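PDB 4OJV: 3',5'-cyclic-nucleotide phosphodiesterase 1 from Saccharomyces cerevisiae, which is a class-II member of the cyclic-nucleotide phosphodiesterases, in the metallo-hydrolase clan, whose chain holds a pair of zinc ions. Local coordinates for residues Glu5-Gly10 with Lys88-Ser93; Ser82-Gln87 with Asn321-His326. All blocks are in the same frame, centred on the assembly; numbering follows the deposited sequence.

Overall arrangement
Contact 1 and contact 2 lie about 12 Å apart, centre to centre, and use consecutive pieces of chain, 82-87 running straight into 88-93. The first is buried and mainly polar: a carboxylate on strand 4-8 meets the start of helix 92-96, and ordered water fills out the bonding. The second is partly buried, smaller and almost wholly van der Waals in character, joining the loop that leads into edge strand 86-88 of one mixed sheet to strand 321-325 of the other. Both reach the sheet containing strands 4-8 and 86-88, which with the second sheet fits the two-sheet metallo-beta-lactamase type of fold. Zinc enters only at the far end of contact 2, through His326.

Contact 1 (Glu5-Gly10 with Lys88-Ser93); sequences EITILG and KGLSKS
Glu5 contributes the most buried surface, and its carboxylate meets the two serines at the start of helix 92-96. Ser91 OG donates to Glu5 OE2 at 2.7 Å, approaching from above the carboxylate plane, 40° out of it. The same hydroxyl accepts from Leu94 N, which makes Ser91 the N-cap; one atom thereby ties the strand to the first helical turn. With chi1 at -67° and an extended chain beyond CG, the glutamate reaches across from the strand to deliver its carboxylate there. The other oxygen is bound differently: a water donates to Glu5 OE1 at 2.8 Å and accepts from Ser93 N at 3.1 Å, supplying an acceptor to an amide of the first turn, while Arg29 N also binds OE1. Lys26 forms a salt bridge with Glu5 OE2 and is hydrogen-bonded to Ser93 OG. This ammonium group and the adjacent helix start would probably favour the ionised carboxylate.

Thr7 and Leu90 supply the apolar half, their side chains crossing obliquely with Thr7 CG2 and Leu90 CD2 3.9 Å apart. On its polar branch, Thr7 OG1 is hydrogen-bonded at 2.7 Å to a second water, which accepts from Ser91 N at 2.9 Å. Each water thus links a strand side chain to a backbone amide of 88-93.

Within the fold, strand 4-8 runs between strands 22-27 and 365-368, and Phe368 of the latter touches both Glu5 and Ser91. Met50 of helix 44-53 covers Thr7 and Leu90 together, so sheet, helix start and neighbouring helix converge on this buried contact.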
ATOM      1  N   GLU A   5      24.099   0.663  -7.570  1.00 11.09           N
ATOM      2  CA  GLU A   5      22.903   1.292  -8.119  1.00 11.41           C
ATOM      3  C   GLU A   5      21.761   1.090  -7.132  1.00 10.46           C
ATOM      4  O   GLU A   5      21.470  -0.047  -6.732  1.00 11.50           O
ATOM      5  CB  GLU A   5      22.527   0.706  -9.479  1.00 12.21           C
ATOM      6  CG  GLU A   5      23.542   1.026 -10.564  1.00 14.70           C
ATOM      7  CD  GLU A   5      23.246   0.374 -11.909  1.00 15.81           C
ATOM      8  OE1 GLU A   5      24.083   0.536 -12.826  1.00 16.75           O
ATOM      9  OE2 GLU A   5      22.198  -0.293 -12.050  1.00 16.22           O
ATOM     10  N   ILE A   6      21.131   2.192  -6.734  1.00 10.57           N
ATOM     11  CA  ILE A   6      20.040   2.150  -5.762  1.00 10.13           C
ATOM     12  C   ILE A   6      18.785   2.696  -6.423  1.00 10.09           C
ATOM     13  O   ILE A   6      18.735   3.876  -6.775  1.00 11.22           O
ATOM     14  CB  ILE A   6      20.347   2.984  -4.499  1.00 11.29           C
ATOM     15  CG1 ILE A   6      21.673   2.557  -3.843  1.00 12.68           C
ATOM     16  CG2 ILE A   6      19.181   2.878  -3.519  1.00 12.50           C
ATOM     17  CD1 ILE A   6      22.004   3.352  -2.595  1.00 16.44           C
ATOM     18  N   THR A   7      17.780   1.842  -6.605  1.00 10.38           N
ATOM     19  CA  THR A   7      16.505   2.278  -7.156  1.00 10.69           C
ATOM     20  C   THR A   7      15.585   2.635  -5.989  1.00 10.44           C
ATOM     21  O   THR A   7      15.298   1.792  -5.143  1.00 11.19           O
ATOM     22  CB  THR A   7      15.833   1.184  -8.006  1.00 12.84           C
ATOM     23  OG1 THR A   7      16.776   0.612  -8.921  1.00 15.59           O
ATOM     24  CG2 THR A   7      14.671   1.774  -8.789  1.00 13.91           C
ATOM     25  N   ILE A   8      15.128   3.877  -5.955  1.00 10.35           N
ATOM     26  CA  ILE A   8      14.215   4.326  -4.909  1.00 10.15           C
ATOM     27  C   ILE A   8      12.789   3.988  -5.327  1.00 10.05           C
ATOM     28  O   ILE A   8      12.207   4.679  -6.159  1.00 12.05           O
ATOM     29  CB  ILE A   8      14.346   5.838  -4.640  1.00 11.20           C
ATOM     30  CG1 ILE A   8      15.816   6.235  -4.453  1.00 13.47           C
ATOM     31  CG2 ILE A   8      13.484   6.231  -3.444  1.00 11.88           C
ATOM     32  CD1 ILE A   8      16.482   5.685  -3.221  1.00 15.44           C
ATOM     33  N   LEU A   9      12.242   2.896  -4.796  1.00 10.20           N
ATOM     34  CA  LEU A   9      10.848   2.561  -5.085  1.00 10.81           C
ATOM     35  C   LEU A   9       9.898   3.353  -4.215  1.00 10.30           C
ATOM     36  O   LEU A   9       8.830   3.768  -4.670  1.00 13.35           O
ATOM     37  CB  LEU A   9      10.573   1.063  -4.951  1.00 12.17           C
ATOM     38  CG  LEU A   9      11.300   0.158  -5.937  1.00 12.41           C
ATOM     39  CD1 LEU A   9      10.793  -1.265  -5.813  1.00 13.48           C
ATOM     40  CD2 LEU A   9      11.170   0.634  -7.381  1.00 14.94           C
ATOM     41  N   GLY A  10      10.278   3.558  -2.959  1.00 10.16           N
ATOM     42  CA  GLY A  10       9.436   4.300  -2.039  1.00 10.99           C
ATOM     43  C   GLY A  10      10.266   4.969  -0.974  1.00 11.06           C
ATOM     44  O   GLY A  10      11.182   4.360  -0.402  1.00 12.14           O
ATOM     45  N   LYS A  88      16.322   9.406 -13.788  1.00 15.21           N
ATOM     46  CA  LYS A  88      14.936   8.977 -13.736  1.00 14.48           C
ATOM     47  C   LYS A  88      14.825   7.577 -14.308  1.00 14.94           C
ATOM     48  O   LYS A  88      15.474   7.247 -15.304  1.00 16.79           O
ATOM     49  CB  LYS A  88      14.052   9.935 -14.541  1.00 17.27           C
ATOM     50  CG  LYS A  88      12.568   9.632 -14.436  1.00 18.05           C
ATOM     51  CD  LYS A  88      11.721  10.605 -15.240  1.00 21.87           C
ATOM     52  CE  LYS A  88      10.248  10.270 -15.078  1.00 25.42           C
ATOM     53  NZ  LYS A  88       9.357  11.325 -15.631  1.00 30.35           N
ATOM     54  N   GLY A  89      13.990   6.756 -13.679  1.00 14.53           N
ATOM     55  CA  GLY A  89      13.704   5.422 -14.164  1.00 15.17           C
ATOM     56  C   GLY A  89      14.701   4.375 -13.725  1.00 13.72           C
ATOM     57  O   GLY A  89      15.581   4.631 -12.890  1.00 14.48           O
ATOM     58  N   LEU A  90      14.525   3.175 -14.266  1.00 14.75           N
ATOM     59  CA  LEU A  90      15.422   2.062 -14.006  1.00 14.99           C
ATOM     60  C   LEU A  90      16.699   2.245 -14.812  1.00 15.15           C
ATOM     61  O   LEU A  90      16.685   2.862 -15.882  1.00 17.39           O
ATOM     62  CB  LEU A  90      14.744   0.738 -14.366  1.00 16.06           C
ATOM     63  CG  LEU A  90      13.458   0.442 -13.588  1.00 16.76           C
ATOM     64  CD1 LEU A  90      12.649  -0.661 -14.253  1.00 20.15           C
ATOM     65  CD2 LEU A  90      13.737   0.105 -12.131  1.00 17.03           C
ATOM     66  N   SER A  91      17.796   1.703 -14.309  1.00 14.27           N
ATOM     67  CA  SER A  91      19.085   1.879 -14.960  1.00 14.78           C
ATOM     68  C   SER A  91      19.130   1.091 -16.253  1.00 15.71           C
ATOM     69  O   SER A  91      18.415   0.095 -16.422  1.00 14.56           O
ATOM     70  CB  SER A  91      20.233   1.433 -14.060  1.00 15.00           C
ATOM     71  OG  SER A  91      20.297   0.019 -13.986  1.00 14.99           O
ATOM     72  N   LYS A  92      19.998   1.532 -17.154  1.00 16.20           N
ATOM     73  CA  LYS A  92      20.193   0.832 -18.414  1.00 17.30           C
ATOM     74  C   LYS A  92      20.549  -0.634 -18.175  1.00 16.18           C
ATOM     75  O   LYS A  92      20.055  -1.516 -18.870  1.00 17.52           O
ATOM     76  CB  LYS A  92      21.273   1.512 -19.275  1.00 20.93           C
ATOM     77  CG  LYS A  92      21.052   2.995 -19.561  1.00 26.51           C
ATOM     78  CD  LYS A  92      19.631   3.303 -20.012  1.00 29.81           C
ATOM     79  CE  LYS A  92      19.282   4.761 -19.753  1.00 36.19           C
ATOM     80  NZ  LYS A  92      17.809   4.992 -19.780  1.00 41.00           N
ATOM     81  N   SER A  93      21.400  -0.902 -17.189  1.00 15.00           N
ATOM     82  CA  SER A  93      21.849  -2.276 -16.985  1.00 16.62           C
ATOM     83  C   SER A  93      20.756  -3.156 -16.379  1.00 17.08           C
ATOM     84  O   SER A  93      20.659  -4.328 -16.748  1.00 20.12           O
ATOM     85  CB  SER A  93      23.145  -2.339 -16.191  1.00 18.44           C
ATOM     86  OG  SER A  93      22.961  -1.854 -14.884  1.00 19.05           O
TER
HETATM   87  O   HOH W   1      23.272   0.891 -15.511  1.00 20.66           O
HETATM   88  O   HOH W   2      17.368   1.115 -11.515  1.00 15.61           O

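Contact 2 (Ser82-Gln87 with Asn321-His326); sequences SKLNIQ and NVIVTH. With ZN (zinc ion), chain E.
Leu84 reaches strand 321-325 through a single methyl, and the apolar part of the contact rests on it: Leu84 CD1 and Ile323 CD1 meet at 4.0 Å. The leucine holds CG anti to its amide nitrogen (chi1 -177°), a setting that brings CD1 closer to the strand than the direction of its first side-chain bond would suggest. The isoleucine likewise reaches out by its longer branch, CG1 to CD1.

A second van der Waals touch pairs unlike groups. Asn321 OD1 lies 4.0 Å from the same Leu84 CD1, so this methyl is shared by two residues spaced two apart on the strand. Backbones stay well separated: the nearest alpha carbons, CA of Leu84 and CA of Asn321, are 8.0 Å apart, which fits an approach made by side chains alone.

Metal coordination belongs to the opposite end of 321-326, remote from Leu84. His326 NE2 binds a zinc ion at 2.1 Å, and a water oxygen completes part of the shell at 2.0 Å from the zinc. Asp132, His133 and Asp244 are further ligands, Asp244 being common to both zinc sites. On the other nitrogen, His326 ND1 is hydrogen-bonded to Ser281 OG, a second-shell link that would fix the rotation of the imidazole.

Backbone bonds place the two partners in different sheets. Asn85 and Gln87 pair with Phe368 and Thr366 of strand 365-368, whereas strand 321-325 runs parallel between 273-279 and 357-360. Leu84 also touches Ser359 of that last strand, and Ile323 rests on Leu277 of strand 273-279.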
ATOM      1  N   SER A  82      23.604  19.187  -6.013  1.00 16.72           N
ATOM      2  CA  SER A  82      23.917  19.374  -7.431  1.00 17.25           C
ATOM      3  C   SER A  82      24.901  18.351  -8.004  1.00 17.42           C
ATOM      4  O   SER A  82      24.984  18.191  -9.222  1.00 19.98           O
ATOM      5  CB  SER A  82      24.446  20.787  -7.682  1.00 20.64           C
ATOM      6  OG  SER A  82      25.685  20.963  -7.028  1.00 23.85           O
ATOM      7  N   LYS A  83      25.640  17.664  -7.135  1.00 16.05           N
ATOM      8  CA  LYS A  83      26.635  16.683  -7.579  1.00 16.67           C
ATOM      9  C   LYS A  83      26.119  15.243  -7.570  1.00 16.44           C
ATOM     10  O   LYS A  83      26.843  14.318  -7.940  1.00 18.56           O
ATOM     11  CB  LYS A  83      27.920  16.803  -6.752  1.00 18.46           C
ATOM     12  CG  LYS A  83      28.635  18.127  -6.969  1.00 19.75           C
ATOM     13  CD  LYS A  83      29.892  18.249  -6.132  1.00 22.07           C
ATOM     14  CE  LYS A  83      30.561  19.594  -6.375  1.00 25.28           C
ATOM     15  NZ  LYS A  83      31.722  19.814  -5.473  1.00 28.95           N
ATOM     16  N   LEU A  84      24.867  15.053  -7.161  1.00 15.69           N
ATOM     17  CA  LEU A  84      24.316  13.708  -7.048  1.00 14.72           C
ATOM     18  C   LEU A  84      24.159  13.049  -8.409  1.00 14.19           C
ATOM     19  O   LEU A  84      23.567  13.616  -9.321  1.00 15.70           O
ATOM     20  CB  LEU A  84      22.965  13.742  -6.333  1.00 14.22           C
ATOM     21  CG  LEU A  84      22.316  12.377  -6.092  1.00 13.56           C
ATOM     22  CD1 LEU A  84      23.126  11.561  -5.089  1.00 16.22           C
ATOM     23  CD2 LEU A  84      20.885  12.581  -5.616  1.00 15.06           C
ATOM     24  N   ASN A  85      24.678  11.830  -8.519  1.00 14.48           N
ATOM     25  CA  ASN A  85      24.545  11.044  -9.725  1.00 14.64           C
ATOM     26  C   ASN A  85      23.205  10.298  -9.664  1.00 13.49           C
ATOM     27  O   ASN A  85      23.078   9.260  -9.000  1.00 13.61           O
ATOM     28  CB  ASN A  85      25.728  10.077  -9.836  1.00 15.84           C
ATOM     29  CG  ASN A  85      25.840   9.432 -11.200  1.00 16.92           C
ATOM     30  OD1 ASN A  85      24.871   9.359 -11.952  1.00 18.58           O
ATOM     31  ND2 ASN A  85      27.043   8.951 -11.528  1.00 20.31           N
ATOM     32  N   ILE A  86      22.215  10.845 -10.357  1.00 13.85           N
ATOM     33  CA  ILE A  86      20.840  10.363 -10.305  1.00 13.34           C
ATOM     34  C   ILE A  86      20.251  10.338 -11.708  1.00 14.03           C
ATOM     35  O   ILE A  86      20.567  11.193 -12.546  1.00 17.54           O
ATOM     36  CB  ILE A  86      19.988  11.250  -9.358  1.00 13.76           C
ATOM     37  CG1 ILE A  86      18.538  10.751  -9.231  1.00 14.03           C
ATOM     38  CG2 ILE A  86      20.051  12.722  -9.769  1.00 15.45           C
ATOM     39  CD1 ILE A  86      17.767  11.438  -8.119  1.00 15.13           C
ATOM     40  N   GLN A  87      19.401   9.357 -11.965  1.00 13.66           N
ATOM     41  CA  GLN A  87      18.670   9.300 -13.212  1.00 15.19           C
ATOM     42  C   GLN A  87      17.227   8.924 -12.948  1.00 14.34           C
ATOM     43  O   GLN A  87      16.933   8.215 -11.991  1.00 14.65           O
ATOM     44  CB  GLN A  87      19.313   8.291 -14.166  1.00 17.96           C
ATOM     45  CG  GLN A  87      20.773   8.580 -14.511  1.00 22.72           C
ATOM     46  CD  GLN A  87      20.958   9.651 -15.579  1.00 22.91           C
ATOM     47  OE1 GLN A  87      20.478  10.782 -15.442  1.00 32.02           O
ATOM     48  NE2 GLN A  87      21.668   9.304 -16.635  1.00 39.50           N
ATOM     49  N   ASN A 321      27.714  11.473   0.905  1.00 12.53           N
ATOM     50  CA  ASN A 321      26.334  11.625   0.455  1.00 12.55           C
ATOM     51  C   ASN A 321      25.352  11.119   1.498  1.00 11.86           C
ATOM     52  O   ASN A 321      25.371   9.938   1.869  1.00 13.06           O
ATOM     53  CB  ASN A 321      26.128  10.910  -0.874  1.00 14.01           C
ATOM     54  CG  ASN A 321      26.580  11.749  -2.038  1.00 17.98           C
ATOM     55  OD1 ASN A 321      25.902  12.694  -2.435  1.00 17.79           O
ATOM     56  ND2 ASN A 321      27.744  11.430  -2.568  1.00 24.23           N
ATOM     57  N   VAL A 322      24.525  12.032   1.993  1.00 11.89           N
ATOM     58  CA  VAL A 322      23.421  11.697   2.881  1.00 12.26           C
ATOM     59  C   VAL A 322      22.131  11.817   2.084  1.00 11.39           C
ATOM     60  O   VAL A 322      21.807  12.890   1.566  1.00 12.46           O
ATOM     61  CB  VAL A 322      23.402  12.607   4.127  1.00 13.46           C
ATOM     62  CG1 VAL A 322      22.175  12.337   4.990  1.00 14.31           C
ATOM     63  CG2 VAL A 322      24.690  12.432   4.922  1.00 16.05           C
ATOM     64  N   ILE A 323      21.434  10.690   1.972  1.00 11.19           N
ATOM     65  CA  ILE A 323      20.195  10.595   1.208  1.00 11.23           C
ATOM     66  C   ILE A 323      19.070  10.450   2.226  1.00 10.24           C
ATOM     67  O   ILE A 323      18.988   9.445   2.922  1.00 10.56           O
ATOM     68  CB  ILE A 323      20.226   9.379   0.250  1.00 11.53           C
ATOM     69  CG1 ILE A 323      21.501   9.370  -0.617  1.00 12.99           C
ATOM     70  CG2 ILE A 323      18.953   9.306  -0.585  1.00 12.91           C
ATOM     71  CD1 ILE A 323      21.681  10.582  -1.505  1.00 14.26           C
ATOM     72  N   VAL A 324      18.233  11.477   2.324  1.00 10.39           N
ATOM     73  CA  VAL A 324      17.211  11.575   3.364  1.00 10.58           C
ATOM     74  C   VAL A 324      15.946  10.870   2.905  1.00 10.06           C
ATOM     75  O   VAL A 324      15.424  11.151   1.826  1.00 10.87           O
ATOM     76  CB  VAL A 324      16.917  13.054   3.666  1.00 11.56           C
ATOM     77  CG1 VAL A 324      15.816  13.212   4.700  1.00 12.51           C
ATOM     78  CG2 VAL A 324      18.182  13.754   4.141  1.00 12.84           C
ATOM     79  N   THR A 325      15.461   9.955   3.734  1.00 10.18           N
ATOM     80  CA  THR A 325      14.324   9.111   3.400  1.00 10.41           C
ATOM     81  C   THR A 325      13.167   9.336   4.368  1.00 10.49           C
ATOM     82  O   THR A 325      13.304  10.024   5.381  1.00 10.88           O
ATOM     83  CB  THR A 325      14.741   7.633   3.481  1.00 10.60           C
ATOM     84  OG1 THR A 325      15.086   7.338   4.841  1.00 11.44           O
ATOM     85  CG2 THR A 325      15.941   7.359   2.566  1.00 11.55           C
ATOM     86  N   HIS A 326      12.020   8.737   4.050  1.00 10.53           N
ATOM     87  CA  HIS A 326      10.923   8.579   5.011  1.00 11.26           C
ATOM     88  C   HIS A 326      10.374   9.895   5.501  1.00 11.05           C
ATOM     89  O   HIS A 326       9.925  10.012   6.632  1.00 12.33           O
ATOM     90  CB  HIS A 326      11.395   7.706   6.187  1.00 11.75           C
ATOM     91  CG  HIS A 326      10.287   7.029   6.954  1.00 10.87           C
ATOM     92  ND1 HIS A 326       9.639   7.624   7.980  1.00 11.96           N
ATOM     93  CD2 HIS A 326       9.775   5.742   6.861  1.00 11.22           C
ATOM     94  CE1 HIS A 326       8.733   6.776   8.485  1.00 11.17           C
ATOM     95  NE2 HIS A 326       8.819   5.622   7.815  1.00 11.28           N
TER
HETATM   96 ZN    ZN E 404       8.206   3.810   8.698  1.00 12.85          ZN
HETATM   97  O   HOH W   3       7.314   2.675  10.105  1.00 13.33           O